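Local coordinates for ArsR family transcriptional regulator (Comamonas testosteroni, PDB 6UVU), which acts as an Sb(III)-responsive transcriptional repressor, probably binding operator DNA through a winged helix-turn-helix domain of the ArsR type until the metalloid releases it, at residues R46-L51 against Y97-P102. Sequence-based numbering, arbitrary orientation.
Sequences RLLHAL and YRIVDP
Ile99 and Leu51 face each other where strand 94-99 passes over helix 42-54, the short axes 8.7 Å apart and nearly perpendicular at 95°. Both CB atoms head across the interface. In Ile99, CG1 lies anti to the carbonyl carbon (chi1 -64°) and the chain runs on extended to CD1, so the terminal methyl arrives at the helix backbone: CD1 lies 3.3 Å from Leu48 O and 4.1 Å from Leu51 CB. The methyl thus meets the carbonyl of one residue and the CB of another three positions further along the same helix face, with Leu48 CG a looser neighbour. The CD2 branch of Leu51 turns to Tyr97, coming 3.5 Å from Tyr97 O and 4.2 Å from Tyr97 CB, and the two side chains cross obliquely. The Tyr97 ring, whose CB also starts toward the helix, then leads away, leaving its CB and carbonyl to meet the leucine while the side chain touches Val59, Leu77 and Ala88. Leu62, Leu77 and Leu86 pack on Leu51, and Leu86 also meets Ile99, joining this crossing to helices 59-65 and 70-82 and to the partner strand of the wing. On its other side, helix 42-54 meets the second subunit, where His49 ND1 is hydrogen-bonded to Ile24 N of that chain. No direct hydrogen bond links the two segments. A single water bridges them instead, donating to Leu51 O at 3.1 Å and accepting from Ile99 N at 3.0 Å; Leu51 O also takes a weak hydrogen bond from Ser54 OG. Apolar packing of aliphatic branches therefore seats the beta-wing on the helical body of this winged helix-turn-helix fold, while the water gives Ile99 N and Leu51 O a shared partner.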
loop_
_atom_site.group_PDB
_atom_site.type_symbol
_atom_site.label_atom_id
_atom_site.label_comp_id
_atom_site.label_asym_id
_atom_site.label_seq_id
_atom_site.Cartn_x
_atom_site.Cartn_y
_atom_site.Cartn_z
ATOM N N ARG B 46 3.136 -11.507 3.796
ATOM C CA ARG B 46 2.971 -12.504 4.849
ATOM C C ARG B 46 4.234 -12.627 5.685
ATOM O O ARG B 46 4.156 -12.758 6.910
ATOM C CB ARG B 46 2.603 -13.857 4.235
ATOM C CG ARG B 46 1.262 -13.873 3.515
ATOM C CD ARG B 46 0.892 -15.295 3.154
ATOM N NE ARG B 46 0.533 -16.073 4.336
ATOM C CZ ARG B 46 0.939 -17.321 4.548
ATOM N NH1 ARG B 46 1.732 -17.911 3.663
ATOM N NH2 ARG B 46 0.564 -17.978 5.644
ATOM N N LEU B 47 5.407 -12.572 5.041
ATOM C CA LEU B 47 6.667 -12.604 5.783
ATOM C C LEU B 47 6.765 -11.413 6.716
ATOM O O LEU B 47 7.202 -11.545 7.871
ATOM C CB LEU B 47 7.854 -12.603 4.808
ATOM C CG LEU B 47 8.257 -13.906 4.124
ATOM C CD1 LEU B 47 9.349 -13.657 3.076
ATOM C CD2 LEU B 47 8.763 -14.871 5.185
ATOM N N LEU B 48 6.347 -10.239 6.225
ATOM C CA LEU B 48 6.430 -9.005 7.004
ATOM C C LEU B 48 5.472 -9.039 8.185
ATOM O O LEU B 48 5.793 -8.550 9.274
ATOM C CB LEU B 48 6.113 -7.809 6.114
ATOM C CG LEU B 48 7.216 -6.907 5.557
ATOM C CD1 LEU B 48 8.549 -7.585 5.559
ATOM C CD2 LEU B 48 6.853 -6.422 4.146
ATOM N N HIS B 49 4.281 -9.596 7.980
ATOM C CA HIS B 49 3.351 -9.732 9.089
ATOM C C HIS B 49 3.877 -10.714 10.137
ATOM O O HIS B 49 3.825 -10.430 11.336
ATOM C CB HIS B 49 1.978 -10.173 8.583
ATOM C CG HIS B 49 0.941 -10.190 9.667
ATOM N ND1 HIS B 49 -0.156 -11.024 9.645
ATOM C CD2 HIS B 49 0.834 -9.455 10.798
ATOM C CE1 HIS B 49 -0.890 -10.808 10.724
ATOM N NE2 HIS B 49 -0.312 -9.860 11.439
ATOM N N ALA B 50 4.357 -11.884 9.702
ATOM C CA ALA B 50 4.912 -12.864 10.639
ATOM C C ALA B 50 6.068 -12.275 11.445
ATOM O O ALA B 50 6.213 -12.572 12.635
ATOM C CB ALA B 50 5.372 -14.113 9.884
ATOM N N LEU B 51 6.890 -11.422 10.819
ATOM C CA LEU B 51 7.948 -10.721 11.545
ATOM C C LEU B 51 7.383 -9.681 12.499
ATOM O O LEU B 51 7.903 -9.494 13.604
ATOM C CB LEU B 51 8.894 -10.044 10.569
ATOM C CG LEU B 51 9.761 -10.972 9.746
ATOM C CD1 LEU B 51 10.378 -10.182 8.603
ATOM C CD2 LEU B 51 10.838 -11.571 10.651
ATOM N N TYR B 97 15.956 -11.597 12.211
ATOM C CA TYR B 97 15.494 -10.523 11.330
ATOM C C TYR B 97 14.407 -9.713 12.018
ATOM O O TYR B 97 13.487 -10.288 12.601
ATOM C CB TYR B 97 14.950 -11.088 10.021
ATOM C CG TYR B 97 16.009 -11.605 9.085
ATOM C CD1 TYR B 97 16.643 -10.760 8.177
ATOM C CD2 TYR B 97 16.364 -12.942 9.093
ATOM C CE1 TYR B 97 17.598 -11.240 7.316
ATOM C CE2 TYR B 97 17.312 -13.428 8.232
ATOM C CZ TYR B 97 17.926 -12.581 7.354
ATOM O OH TYR B 97 18.876 -13.113 6.518
ATOM N N ARG B 98 14.509 -8.386 11.937
ATOM C CA ARG B 98 13.529 -7.465 12.506
ATOM C C ARG B 98 13.224 -6.356 11.498
ATOM O O ARG B 98 14.116 -5.921 10.765
ATOM C CB ARG B 98 14.040 -6.847 13.809
ATOM C CG ARG B 98 12.945 -6.351 14.725
ATOM C CD ARG B 98 13.507 -5.579 15.909
ATOM N NE ARG B 98 14.473 -6.358 16.681
ATOM C CZ ARG B 98 14.148 -7.166 17.690
ATOM N NH1 ARG B 98 12.872 -7.304 18.038
ATOM N NH2 ARG B 98 15.092 -7.840 18.344
ATOM N N ILE B 99 11.973 -5.894 11.485
ATOM C CA ILE B 99 11.541 -4.776 10.647
ATOM C C ILE B 99 12.037 -3.479 11.271
ATOM O O ILE B 99 11.700 -3.163 12.418
ATOM C CB ILE B 99 10.007 -4.743 10.505
ATOM C CG1 ILE B 99 9.452 -5.971 9.782
ATOM C CG2 ILE B 99 9.559 -3.486 9.787
ATOM C CD1 ILE B 99 7.934 -6.068 9.870
ATOM N N VAL B 100 12.800 -2.700 10.509
ATOM C CA VAL B 100 13.262 -1.396 10.972
ATOM C C VAL B 100 12.770 -0.243 10.097
ATOM O O VAL B 100 13.120 0.910 10.361
ATOM C CB VAL B 100 14.801 -1.364 11.105
ATOM C CG1 VAL B 100 15.255 -2.349 12.185
ATOM C CG2 VAL B 100 15.453 -1.688 9.776
ATOM N N ASP B 101 11.943 -0.507 9.085
ATOM C CA ASP B 101 11.282 0.576 8.357
ATOM C C ASP B 101 9.920 0.859 8.989
ATOM O O ASP B 101 9.007 0.033 8.873
ATOM C CB ASP B 101 11.127 0.198 6.884
ATOM C CG ASP B 101 10.745 1.380 6.005
ATOM O OD1 ASP B 101 9.844 2.156 6.368
ATOM O OD2 ASP B 101 11.351 1.527 4.931
ATOM N N PRO B 102 9.726 2.004 9.668
ATOM C CA PRO B 102 8.401 2.272 10.256
ATOM C C PRO B 102 7.337 2.610 9.215
ATOM O O PRO B 102 6.150 2.363 9.455
ATOM C CB PRO B 102 8.666 3.459 11.193
ATOM C CG PRO B 102 9.769 4.199 10.506
ATOM C CD PRO B 102 10.647 3.138 9.851
HETATM O O HOH W 1 9.991 -7.243 13.236
#